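Side-chain contacts in TonB-dependent siderophore receptor (Pseudomonas aeruginosa 39016, PDB 5NEC), which probably takes up ferric siderophores across the outer membrane of Pseudomonas aeruginosa, drawing energy from the inner membrane through TonB: residues Y43-L47 with L48-R52; Q320-N324 with N325-W329. All coordinates share one frame; numbering follows the deposited sequence.

Interaction 1 (Y43-L47 with L48-R52); sequences YTAPL and LDTPR
Thr50 and Pro46 make the main polar contact. The hydroxyl OG1 of Thr50 gives its hydrogen to Pro46 O at 2.8 Å. It approaches from above the carbonyl plane. With chi1 -70°, OG1 stands beside the backbone N of Thr50 and faces back across the turn. Pro46 O also takes a weak bond from Asp49 N. Leu47 to Thr50 form a type I beta turn, closed by Thr50 N to Leu47 O at 3.2 Å. Pro51 is then the centre of an inverse gamma turn. Two turns in succession thus fold the chain just before strand 54-57 of the plug.

Ala45 and Pro46 make carbon-to-oxygen contacts. Ala45 CB lies 4.0 Å from Thr50 OG1. The ring of Pro46 crosses the carboxylate of Asp49, with CG 3.8 Å from OD2. The other oxygen, OD1, is in a salt bridge with Lys489.

Arg52 and Tyr43 meet at the far end. Arg52 bends at chi3 (-44°), and its NH2 arrives obliquely at Tyr43. NH2 is 2.8 Å from Tyr43 OH and 3.1 Å from Tyr43 CE2. The guanidinium is turned 63° from the ring, and CE2 lies in the guanidinium plane at its edge. Arg52 NH1 has a weak bond to Ser130.

The lysine Lys542 on the barrel strand 534-545 bonds to the carbonyl oxygens of Leu47, Thr50 and Arg52. Carbonyls gathered in this way would probably stabilise a charged lysine. The chemistry implies a turn held by polar bonds, both within itself and to the barrel wall.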
loop_
_atom_site.group_PDB
_atom_site.type_symbol
_atom_site.label_atom_id
_atom_site.label_comp_id
_atom_site.label_asym_id
_atom_site.label_seq_id
_atom_site.Cartn_x
_atom_site.Cartn_y
_atom_site.Cartn_z
ATOM N N TYR A 43 7.290 17.303 8.412
ATOM C CA TYR A 43 6.886 18.333 7.457
ATOM C C TYR A 43 6.880 19.660 8.182
ATOM O O TYR A 43 6.292 19.788 9.253
ATOM C CB TYR A 43 5.479 18.114 6.916
ATOM C CG TYR A 43 5.358 17.023 5.893
ATOM C CD1 TYR A 43 5.592 15.682 6.237
ATOM C CD2 TYR A 43 4.973 17.317 4.582
ATOM C CE1 TYR A 43 5.468 14.670 5.298
ATOM C CE2 TYR A 43 4.835 16.311 3.642
ATOM C CZ TYR A 43 5.084 14.996 4.005
ATOM O OH TYR A 43 4.958 14.017 3.057
ATOM N N THR A 44 7.503 20.653 7.551
ATOM C CA THR A 44 7.718 21.981 8.131
ATOM C C THR A 44 6.884 23.086 7.421
ATOM O O THR A 44 7.280 24.267 7.446
ATOM C CB THR A 44 9.243 22.288 8.107
ATOM O OG1 THR A 44 9.744 22.194 6.767
ATOM C CG2 THR A 44 10.031 21.294 9.003
ATOM N N ALA A 45 5.725 22.703 6.849
ATOM C CA ALA A 45 4.883 23.582 6.003
ATOM C C ALA A 45 3.594 22.871 5.545
ATOM O O ALA A 45 3.595 21.649 5.414
ATOM C CB ALA A 45 5.658 24.047 4.770
ATOM N N PRO A 46 2.505 23.633 5.271
ATOM C CA PRO A 46 1.289 23.013 4.683
ATOM C C PRO A 46 1.520 22.424 3.278
ATOM O O PRO A 46 2.521 22.749 2.632
ATOM C CB PRO A 46 0.273 24.173 4.622
ATOM C CG PRO A 46 1.083 25.424 4.732
ATOM C CD PRO A 46 2.332 25.082 5.502
ATOM N N LEU A 47 0.598 21.580 2.817
ATOM C CA LEU A 47 0.783 20.838 1.554
ATOM C C LEU A 47 0.736 21.726 0.309
ATOM O O LEU A 47 1.501 21.499 -0.630
ATOM C CB LEU A 47 -0.201 19.663 1.426
ATOM C CG LEU A 47 -0.065 18.530 2.463
ATOM C CD1 LEU A 47 -1.032 17.391 2.145
ATOM C CD2 LEU A 47 1.367 17.992 2.586
ATOM N N LEU A 48 -0.116 22.749 0.306
ATOM C CA LEU A 48 -0.089 23.784 -0.762
ATOM C C LEU A 48 1.336 24.348 -0.980
ATOM O O LEU A 48 1.779 24.514 -2.126
ATOM C CB LEU A 48 -1.065 24.937 -0.454
ATOM C CG LEU A 48 -1.314 25.969 -1.584
ATOM C CD1 LEU A 48 -2.284 25.431 -2.635
ATOM C CD2 LEU A 48 -1.831 27.302 -1.065
ATOM N N ASP A 49 2.049 24.610 0.119
ATOM C CA ASP A 49 3.383 25.230 0.070
ATOM C C ASP A 49 4.546 24.242 0.223
ATOM O O ASP A 49 5.671 24.652 0.486
ATOM C CB ASP A 49 3.496 26.301 1.173
ATOM C CG ASP A 49 2.307 27.294 1.185
ATOM O OD1 ASP A 49 1.483 27.344 0.216
ATOM O OD2 ASP A 49 2.221 28.041 2.189
ATOM N N THR A 50 4.276 22.943 0.108
ATOM C CA THR A 50 5.323 21.918 0.160
ATOM C C THR A 50 5.746 21.620 -1.302
ATOM O O THR A 50 4.893 21.348 -2.161
ATOM C CB THR A 50 4.852 20.665 0.957
ATOM O OG1 THR A 50 4.756 21.012 2.348
ATOM C CG2 THR A 50 5.814 19.485 0.810
ATOM N N PRO A 51 7.061 21.686 -1.595
ATOM C CA PRO A 51 7.564 21.546 -2.970
ATOM C C PRO A 51 7.734 20.095 -3.458
ATOM O O PRO A 51 8.785 19.738 -3.981
ATOM C CB PRO A 51 8.915 22.263 -2.891
ATOM C CG PRO A 51 9.382 21.984 -1.488
ATOM C CD PRO A 51 8.150 22.027 -0.655
ATOM N N ARG A 52 6.695 19.278 -3.295
ATOM C CA ARG A 52 6.707 17.853 -3.646
ATOM C C ARG A 52 5.274 17.410 -3.953
ATOM O O ARG A 52 4.311 17.984 -3.440
ATOM C CB ARG A 52 7.266 17.013 -2.484
ATOM C CG ARG A 52 8.740 17.296 -2.151
ATOM C CD ARG A 52 9.327 16.445 -1.023
ATOM N NE ARG A 52 8.401 16.358 0.104
ATOM C CZ ARG A 52 7.530 15.366 0.314
ATOM N NH1 ARG A 52 7.446 14.296 -0.505
ATOM N NH2 ARG A 52 6.719 15.442 1.367
#

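Interaction 2 (Q320-N324 with N325-W329); sequences QGNIN and NGSVW
Asn322 O receives two backbone bonds, from Asn325 N at 3.1 Å and from Ser327 N at 3.2 Å, which reach it from opposite faces of the carbonyl plane. Gly326 N adds a bond to Ile323 O. The bonds from Ser327 and Gly326, with Gly326 at a positive phi of 94°, make a Schellman motif. It ends the short 3-10 turn and leads the chain into barrel strand 327-354.

Asn322 lies against Ser327 and Trp329. Its CB is 3.5 Å from Ser327 OG. Its amide crosses the Trp329 side chain, with ND2 3.6 Å from Trp329 CB. That nitrogen is bonded to Asn388 O and to Asp317 OD1, which also accepts Trp329 N.

Gln320 and Trp329 lie side by side and point the same way. Gln320 CG meets the six-membered part of the indole obliquely, 3.9 Å from Trp329 CE3. The chain bends at chi2 (-51°), and the amide plane stands almost perpendicular to the indole. Gln320 OE1 is bonded to Lys389.

Ile323 supplies the apolar part. Its CG2 touches Val328 CG2 at 4.0 Å, the two side chains crossing at an angle. The same methyl is 3.6 Å from Ser327 O.

Asn325 folds back over the turn, and its ND2 is bonded to Cys390 O. A chi1 of 73° sets its CG between the backbone N and the carbonyl carbon, which brings the amide close to Asn322 O. On the other branch of this amide, Ser327 OG donates to Asn325 OD1 at 2.9 Å, in the carbonyl plane and on a lone pair.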
loop_
_atom_site.group_PDB
_atom_site.type_symbol
_atom_site.label_atom_id
_atom_site.label_comp_id
_atom_site.label_asym_id
_atom_site.label_seq_id
_atom_site.Cartn_x
_atom_site.Cartn_y
_atom_site.Cartn_z
ATOM N N GLN A 320 5.295 -23.940 -18.557
ATOM C CA GLN A 320 5.709 -25.241 -19.053
ATOM C C GLN A 320 5.065 -25.589 -20.403
ATOM O O GLN A 320 5.456 -26.545 -21.032
ATOM C CB GLN A 320 5.396 -26.328 -18.003
ATOM C CG GLN A 320 6.262 -26.261 -16.759
ATOM C CD GLN A 320 7.747 -26.189 -17.106
ATOM O OE1 GLN A 320 8.262 -26.998 -17.879
ATOM N NE2 GLN A 320 8.424 -25.208 -16.563
ATOM N N GLY A 321 4.066 -24.827 -20.824
ATOM C CA GLY A 321 3.418 -25.045 -22.093
ATOM C C GLY A 321 2.330 -26.097 -22.086
ATOM O O GLY A 321 1.746 -26.348 -23.128
ATOM N N ASN A 322 2.001 -26.666 -20.918
ATOM C CA ASN A 322 0.890 -27.634 -20.811
ATOM C C ASN A 322 -0.466 -27.036 -21.192
ATOM O O ASN A 322 -1.358 -27.769 -21.610
ATOM C CB ASN A 322 0.763 -28.210 -19.402
ATOM C CG ASN A 322 2.041 -28.841 -18.902
ATOM O OD1 ASN A 322 2.633 -29.666 -19.581
ATOM N ND2 ASN A 322 2.468 -28.467 -17.695
ATOM N N ILE A 323 -0.637 -25.726 -21.012
ATOM C CA ILE A 323 -1.885 -25.045 -21.392
ATOM C C ILE A 323 -2.224 -25.174 -22.872
ATOM O O ILE A 323 -3.405 -25.181 -23.225
ATOM C CB ILE A 323 -1.931 -23.545 -20.976
ATOM C CG1 ILE A 323 -0.800 -22.722 -21.632
ATOM C CG2 ILE A 323 -1.901 -23.434 -19.451
ATOM C CD1 ILE A 323 -0.932 -21.233 -21.412
ATOM N N ASN A 324 -1.210 -25.318 -23.715
ATOM C CA ASN A 324 -1.430 -25.520 -25.135
ATOM C C ASN A 324 -1.983 -26.884 -25.534
ATOM O O ASN A 324 -2.332 -27.051 -26.691
ATOM C CB ASN A 324 -0.158 -25.179 -25.919
ATOM C CG ASN A 324 0.177 -23.708 -25.822
ATOM O OD1 ASN A 324 -0.693 -22.881 -25.971
ATOM N ND2 ASN A 324 1.415 -23.378 -25.512
ATOM N N ASN A 325 -2.063 -27.846 -24.612
ATOM C CA ASN A 325 -2.789 -29.092 -24.860
ATOM C C ASN A 325 -4.039 -29.206 -23.988
ATOM O O ASN A 325 -4.666 -30.250 -23.966
ATOM C CB ASN A 325 -1.869 -30.308 -24.686
ATOM C CG ASN A 325 -1.522 -30.599 -23.219
ATOM O OD1 ASN A 325 -2.354 -30.499 -22.326
ATOM N ND2 ASN A 325 -0.278 -30.945 -22.978
ATOM N N GLY A 326 -4.387 -28.144 -23.259
ATOM C CA GLY A 326 -5.605 -28.085 -22.441
ATOM C C GLY A 326 -5.473 -28.478 -20.971
ATOM O O GLY A 326 -6.486 -28.793 -20.324
ATOM N N SER A 327 -4.242 -28.455 -20.442
ATOM C CA SER A 327 -3.981 -28.814 -19.041
ATOM C C SER A 327 -3.058 -27.834 -18.303
ATOM O O SER A 327 -2.408 -26.966 -18.901
ATOM C CB SER A 327 -3.416 -30.226 -18.960
ATOM O OG SER A 327 -2.121 -30.271 -19.483
ATOM N N VAL A 328 -3.021 -27.980 -16.983
ATOM C CA VAL A 328 -2.286 -27.066 -16.092
ATOM C C VAL A 328 -1.559 -27.855 -15.004
ATOM O O VAL A 328 -2.204 -28.575 -14.243
ATOM C CB VAL A 328 -3.255 -26.075 -15.409
ATOM C CG1 VAL A 328 -2.537 -25.235 -14.365
ATOM C CG2 VAL A 328 -3.946 -25.181 -16.442
ATOM N N TRP A 329 -0.246 -27.677 -14.905
ATOM C CA TRP A 329 0.511 -28.186 -13.757
ATOM C C TRP A 329 0.292 -27.269 -12.530
ATOM O O TRP A 329 0.496 -26.056 -12.616
ATOM C CB TRP A 329 1.990 -28.266 -14.103
ATOM C CG TRP A 329 2.887 -28.585 -12.978
ATOM C CD1 TRP A 329 2.734 -29.578 -12.076
ATOM C CD2 TRP A 329 4.105 -27.914 -12.648
ATOM N NE1 TRP A 329 3.801 -29.584 -11.191
ATOM C CE2 TRP A 329 4.651 -28.562 -11.519
ATOM C CE3 TRP A 329 4.788 -26.825 -13.196
ATOM C CZ2 TRP A 329 5.845 -28.156 -10.918
ATOM C CZ3 TRP A 329 5.996 -26.428 -12.614
ATOM C CH2 TRP A 329 6.506 -27.100 -11.479
#

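From the N terminus, interaction 1 comes first. It folds the loop ahead of strand 54-57, where the plug begins its mixed sheet, and it rests against the barrel wall. The chain builds the rest of the plug and the first barrel strands. Interaction 2 closes the loop between strands 296-316 and 327-354. The contacts are in series; they neither nest nor cross. Their centres are 54 Å apart, on opposite sides of the chain's centre. As in other TonB-dependent receptors, residues 43-52 would be near the periplasmic end and residues 320-329 toward the cell exterior. The first ties plug to barrel; the second joins the loop before strand 327-354 to that around residues 388-390.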